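Local atomic coordinates of putative uncharacterized protein (PDB entry 3BGK), a protein that probably catalyses the ADP-dependent dehydration of the S-form of hydrated NAD(P)H, repairing damaged nicotinamide cofactors. Residues A300-T303 with R304-E308; V276-H279 with S280-A283; P242-T246 with G247-D251. All blocks are in the same frame, centred on the assembly; numbering follows the deposited sequence.

How the interactions relate
Interactions 1 and 2 each lie within one helix, 295-310 and 268-287, and these consecutive helices pack together: Val305 packs on Leu278 and Tyr281, and Met306 on Leu278. Interaction 2 is a buried contact, dominated by aromatic and aliphatic groups. Interaction 1 is only partly buried, with an apolar side toward the other helices and a salt-bridge network in a more exposed position. Interaction 3, also partly buried, is a glycine-rich turn leading into helix 249-263, where backbone N-H groups bind a phosphate. It joins interaction 2 through His279, which bonds to Met249 O, but does not touch interaction 1.

Interaction 1: residues A300-T303 with R304-E308; sequences AEIT and RVMKE
Glu301 and Arg304 lie side by side, pointing the same way, and meet through a single carboxylate oxygen. Arg304 NH2 donates to Glu301 OE1 at 2.6 Å, with that oxygen at the edge of the guanidinium and almost in its plane. A weak second bond, from Arg304 NE to the same Glu301 OE1 at 3.0 Å, makes the grip a fork on one acceptor. OE1 is approached on its anti side, and the carboxylate and guanidinium planes are turned 45° apart, unlike a flat pairing of two oxygens with two nitrogens. Glu301 reaches the site by curling at chi2 (-60°), while Arg304 runs extended and then bends at chi3 (54°). Arg304 NH1 and Glu308 OE1 form a long salt bridge at 3.9 Å, which completes a three-residue network.

Ile302 and Met306 run alongside each other, the branch methyl CG2 of Ile302 packing on SE of selenomethionine Met306 at 3.6 Å. They sit one turn apart, coupled by the bond from Met306 N to Ile302 O at 2.8 Å. In the preceding turn a water replaces the direct helical bond, donating to Ala300 O at 2.7 Å and accepting from Arg304 N at 3.2 Å. Met306 continues into packing on Phe260 of helix 249-263 and on Tyr291 of a second subunit. The arrangement is typical of an amphipathic alpha-helix, with charged pairs at i, i+3 and i, i+4 spacing.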
# COMPACT_ATOMS: atom_id res chain seq x y z
N ALA A 300 6.47 8.09 -9.97
CA ALA A 300 5.61 9.04 -9.27
C ALA A 300 5.73 10.46 -9.84
O ALA A 300 4.77 11.25 -9.77
CB ALA A 300 5.94 9.04 -7.78
N GLU A 301 6.89 10.77 -10.42
CA GLU A 301 7.20 12.11 -10.94
C GLU A 301 6.85 12.32 -12.41
O GLU A 301 6.78 13.47 -12.86
CB GLU A 301 8.69 12.43 -10.73
CG GLU A 301 9.13 12.46 -9.27
CD GLU A 301 8.37 13.49 -8.45
OE1 GLU A 301 8.19 14.63 -8.93
OE2 GLU A 301 7.96 13.16 -7.32
N ILE A 302 6.61 11.23 -13.13
CA ILE A 302 6.43 11.24 -14.59
C ILE A 302 5.46 12.31 -15.13
O ILE A 302 5.89 13.14 -15.93
CB ILE A 302 6.11 9.83 -15.17
CG1 ILE A 302 7.31 8.89 -15.00
CG2 ILE A 302 5.74 9.92 -16.65
CD1 ILE A 302 7.03 7.44 -15.32
N THR A 303 4.19 12.30 -14.73
CA THR A 303 3.24 13.27 -15.31
C THR A 303 3.53 14.73 -15.02
O THR A 303 3.30 15.57 -15.87
CB THR A 303 1.75 13.03 -15.00
OG1 THR A 303 1.58 12.51 -13.67
CG2 THR A 303 1.16 12.11 -16.01
N ARG A 304 4.02 15.02 -13.82
CA ARG A 304 4.39 16.40 -13.49
C ARG A 304 5.44 16.91 -14.47
O ARG A 304 5.38 18.06 -14.91
CB ARG A 304 4.89 16.52 -12.04
CG ARG A 304 5.23 17.95 -11.64
CD ARG A 304 5.84 18.04 -10.24
NE ARG A 304 7.01 17.17 -10.05
CZ ARG A 304 8.22 17.40 -10.55
NH1 ARG A 304 8.45 18.48 -11.30
NH2 ARG A 304 9.21 16.55 -10.31
N VAL A 305 6.39 16.04 -14.83
CA VAL A 305 7.48 16.41 -15.72
C VAL A 305 7.05 16.40 -17.19
O VAL A 305 7.44 17.28 -17.95
CB VAL A 305 8.73 15.54 -15.49
CG1 VAL A 305 9.86 15.94 -16.44
CG2 VAL A 305 9.20 15.64 -14.04
N MSE A 306 6.24 15.41 -17.57
CA MSE A 306 5.66 15.39 -18.91
C MSE A 306 4.82 16.65 -19.14
O MSE A 306 4.88 17.24 -20.22
CB MSE A 306 4.82 14.14 -19.15
CG MSE A 306 5.63 12.87 -19.30
SE MSE A 306 4.58 11.31 -19.79
CE MSE A 306 4.19 11.76 -21.64
N LYS A 307 4.06 17.04 -18.12
CA LYS A 307 3.30 18.30 -18.14
C LYS A 307 4.19 19.50 -18.42
O LYS A 307 3.84 20.34 -19.25
CB LYS A 307 2.55 18.50 -16.82
CG LYS A 307 1.75 19.78 -16.74
CD LYS A 307 0.62 19.80 -17.75
CE LYS A 307 -0.01 21.18 -17.86
NZ LYS A 307 -1.16 21.16 -18.81
N GLU A 308 5.33 19.58 -17.72
CA GLU A 308 6.36 20.60 -17.97
C GLU A 308 6.93 20.51 -19.39
O GLU A 308 7.19 21.53 -20.02
CB GLU A 308 7.52 20.46 -16.98
CG GLU A 308 7.24 20.84 -15.53
CD GLU A 308 8.49 20.76 -14.65
OE1 GLU A 308 9.30 19.82 -14.84
OE2 GLU A 308 8.67 21.63 -13.77
O HOH W 1 4.06 13.46 -11.06

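Interaction 2: residues V276-H279 with S280-A283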
# COMPACT_ATOMS: atom_id res chain seq x y z
N VAL A 276 13.26 7.26 -23.32
CA VAL A 276 14.57 6.96 -22.75
C VAL A 276 15.21 8.20 -22.12
O VAL A 276 15.79 8.11 -21.03
CB VAL A 276 15.52 6.32 -23.79
CG1 VAL A 276 16.92 6.11 -23.20
CG2 VAL A 276 14.95 5.00 -24.26
N PHE A 277 15.09 9.35 -22.78
CA PHE A 277 15.65 10.59 -22.23
C PHE A 277 14.98 10.97 -20.91
O PHE A 277 15.66 11.27 -19.93
CB PHE A 277 15.56 11.76 -23.21
CG PHE A 277 15.90 13.10 -22.59
CD1 PHE A 277 17.22 13.51 -22.44
CD2 PHE A 277 14.89 13.94 -22.11
CE1 PHE A 277 17.53 14.74 -21.85
CE2 PHE A 277 15.19 15.17 -21.52
CZ PHE A 277 16.52 15.56 -21.39
N LEU A 278 13.65 10.96 -20.90
CA LEU A 278 12.89 11.44 -19.75
C LEU A 278 13.12 10.60 -18.50
O LEU A 278 13.23 11.13 -17.40
CB LEU A 278 11.40 11.52 -20.10
CG LEU A 278 10.58 12.45 -19.20
CD1 LEU A 278 11.10 13.87 -19.27
CD2 LEU A 278 9.14 12.39 -19.60
N HIS A 279 13.18 9.29 -18.68
CA HIS A 279 13.54 8.34 -17.64
C HIS A 279 14.78 8.81 -16.86
O HIS A 279 14.72 9.02 -15.64
CB HIS A 279 13.74 6.97 -18.31
CG HIS A 279 14.30 5.91 -17.41
ND1 HIS A 279 15.65 5.66 -17.31
CD2 HIS A 279 13.68 4.99 -16.63
CE1 HIS A 279 15.84 4.65 -16.48
NE2 HIS A 279 14.67 4.22 -16.06
N SER A 280 15.89 9.03 -17.58
CA SER A 280 17.15 9.50 -16.96
C SER A 280 17.11 10.96 -16.51
O SER A 280 17.73 11.32 -15.50
CB SER A 280 18.35 9.27 -17.89
OG SER A 280 18.78 7.92 -17.83
N TYR A 281 16.40 11.79 -17.26
CA TYR A 281 16.23 13.20 -16.92
C TYR A 281 15.55 13.36 -15.57
O TYR A 281 15.96 14.21 -14.77
CB TYR A 281 15.44 13.92 -18.02
CG TYR A 281 15.05 15.34 -17.70
CD1 TYR A 281 15.92 16.40 -17.96
CD2 TYR A 281 13.80 15.64 -17.17
CE1 TYR A 281 15.56 17.71 -17.68
CE2 TYR A 281 13.43 16.93 -16.88
CZ TYR A 281 14.31 17.97 -17.14
OH TYR A 281 13.94 19.27 -16.87
N ILE A 282 14.52 12.56 -15.32
CA ILE A 282 13.82 12.57 -14.03
C ILE A 282 14.75 12.10 -12.91
O ILE A 282 14.83 12.72 -11.84
CB ILE A 282 12.49 11.75 -14.08
CG1 ILE A 282 11.47 12.46 -14.97
CG2 ILE A 282 11.93 11.53 -12.68
CD1 ILE A 282 10.33 11.58 -15.47
N ALA A 283 15.48 11.02 -13.18
CA ALA A 283 16.46 10.47 -12.24
C ALA A 283 17.51 11.53 -11.87
O ALA A 283 17.89 11.64 -10.70
CB ALA A 283 17.13 9.23 -12.82
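The Phe277 ring carries the CB of Tyr281 over one face, displaced toward the rim. This is a CH-pi contact, with Tyr281 CB 4.1 Å from the centroid of the Phe277 ring and 24° off its normal. The two rings themselves barely overlap: their planes are 28° apart, but they are slid until the centroids are separated by 5.3 Å. Ring contact is therefore confined to neighbouring rims, chiefly Phe277 CZ against Tyr281 CD1 at 3.6 Å. The ring carbon on the other flank, Tyr281 CD2, is met obliquely by the methyl Leu278 CD1 at 3.9 Å. Both aromatic residues place CG trans to their own N (chi1 of Tyr281 172°), which sends the two rings out in roughly the same direction one turn apart.

Leu278 also reaches up the helix, where its CG packs on Ile282 CD1 at 3.8 Å. Regular alpha-helical bonding underlies these contacts, with Tyr281 N donating to Phe277 O at 2.8 Å and Ile282 N to Leu278 O at 2.8 Å. Such i to i+3 and i to i+4 packing is characteristic of a buried helix.

The His279 ring lies against Leu253 and Met256 of helix 249-263, and His279 NE2 bonds to Met249 O, at that helix's start; Ser280 OG lies beside the side-chain amide of Gln244, probably hydrogen-bonded to it. Around this part of helix 268-287, Phe277 rests on Thr42 of helix 39-45 and on Val239 just beyond strand 233-237, while Leu278 packs on Phe260 of helix 249-263 and on Val305 of helix 295-310.

Interaction 3: residues P242-T246 with G247-D251. With PO4 (phosphate ion), chain B.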
# COMPACT_ATOMS: atom_id res chain seq x y z
N PRO A 242 24.97 7.41 -11.54
CA PRO A 242 25.17 6.19 -10.76
C PRO A 242 24.06 5.91 -9.75
O PRO A 242 23.92 4.78 -9.29
CB PRO A 242 26.49 6.47 -10.03
CG PRO A 242 26.58 7.94 -9.94
CD PRO A 242 25.94 8.46 -11.20
N TYR A 243 23.27 6.93 -9.43
CA TYR A 243 22.10 6.81 -8.55
C TYR A 243 20.99 5.97 -9.20
O TYR A 243 19.99 5.63 -8.56
CB TYR A 243 21.58 8.21 -8.19
CG TYR A 243 21.69 9.19 -9.33
CD1 TYR A 243 22.80 10.03 -9.45
CD2 TYR A 243 20.70 9.26 -10.31
CE1 TYR A 243 22.91 10.93 -10.51
CE2 TYR A 243 20.80 10.15 -11.37
CZ TYR A 243 21.92 10.98 -11.46
OH TYR A 243 22.02 11.87 -12.50
N GLN A 244 21.18 5.64 -10.48
CA GLN A 244 20.24 4.81 -11.22
C GLN A 244 20.59 3.33 -11.16
O GLN A 244 19.80 2.49 -11.61
CB GLN A 244 20.18 5.26 -12.67
CG GLN A 244 19.25 6.42 -12.91
CD GLN A 244 19.26 6.87 -14.35
OE1 GLN A 244 18.34 6.58 -15.11
NE2 GLN A 244 20.32 7.57 -14.73
N ALA A 245 21.76 3.01 -10.63
CA ALA A 245 22.25 1.64 -10.61
C ALA A 245 21.60 0.82 -9.50
O ALA A 245 22.27 0.31 -8.59
CB ALA A 245 23.77 1.61 -10.49
N THR A 246 20.27 0.69 -9.59
CA THR A 246 19.48 0.02 -8.57
C THR A 246 18.42 -0.87 -9.21
O THR A 246 17.95 -0.59 -10.32
CB THR A 246 18.84 1.03 -7.57
OG1 THR A 246 18.14 0.33 -6.54
CG2 THR A 246 17.88 1.98 -8.27
N GLY A 247 18.07 -1.95 -8.52
CA GLY A 247 17.17 -2.97 -9.06
C GLY A 247 15.83 -2.40 -9.47
O GLY A 247 15.23 -1.62 -8.72
N GLY A 248 15.37 -2.77 -10.67
CA GLY A 248 14.09 -2.32 -11.20
C GLY A 248 14.13 -1.12 -12.14
O GLY A 248 13.09 -0.72 -12.66
N MSE A 249 15.32 -0.56 -12.34
CA MSE A 249 15.51 0.61 -13.19
C MSE A 249 15.12 0.34 -14.64
O MSE A 249 14.51 1.18 -15.29
CB MSE A 249 16.96 1.11 -13.10
CG MSE A 249 17.23 2.47 -13.77
SE MSE A 249 16.15 3.96 -13.09
CE MSE A 249 16.55 3.80 -11.19
N GLY A 250 15.47 -0.84 -15.14
CA GLY A 250 15.14 -1.24 -16.51
C GLY A 250 13.66 -1.49 -16.74
O GLY A 250 13.12 -1.15 -17.81
N ASP A 251 13.00 -2.08 -15.74
CA ASP A 251 11.57 -2.34 -15.80
C ASP A 251 10.80 -1.04 -15.96
O ASP A 251 9.92 -0.93 -16.82
CB ASP A 251 11.10 -3.11 -14.55
CG ASP A 251 11.93 -4.34 -14.28
OD1 ASP A 251 12.07 -5.19 -15.18
OD2 ASP A 251 12.45 -4.48 -13.14
P PO4 B . 16.69 -3.89 -13.76
O1 PO4 B . 17.00 -4.14 -12.30
O2 PO4 B . 17.20 -5.08 -14.55
O3 PO4 B . 15.19 -3.78 -13.97
O4 PO4 B . 17.36 -2.62 -14.24
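Gly248 N donates to phosphate O1 at 2.7 Å in an almost straight bond (169°), and Gly250 N to phosphate O4, also at 2.7 Å. Phosphate O3 is held by Asp251 N at 3.3 Å, with a weak contribution from Gly250 N. The ion, probably from the crystallisation liquor, is thus gripped by the backbone N-H groups of Gly248, Gly250 and Asp251 where the chain enters helix 249-263. His186 NE2, outside the turn, is also hydrogen-bonded to it. The positive end of the helix dipole would be expected to favour the anion here.

The loop is shaped by a type II beta turn from Thr246 to Met249, closed by a weak bond from Met249 N to Thr246 O at 3.3 Å. Gly248, at the N-cap position, has a positive phi (97°) that suits glycine. The side chain of selenomethionine Met249 folds back over the preceding segment, with bends at chi2 and chi3. It crosses Thr246 at about a right angle, CE meeting the methyl Thr246 CG2 at 3.7 Å, and its CG lies 3.4 Å from Gln244 O.

Gly250 and Asp251 are predicted to bind AMP and (6S)-NADPHX, respectively. The sequence Gly-Met-Gly-Asp, together with the N-H groups directed at one anion, matches the GxGD anion hole at a helix start in the ribokinase-like fold of this family, consistent with a site for the phosphate of ADP.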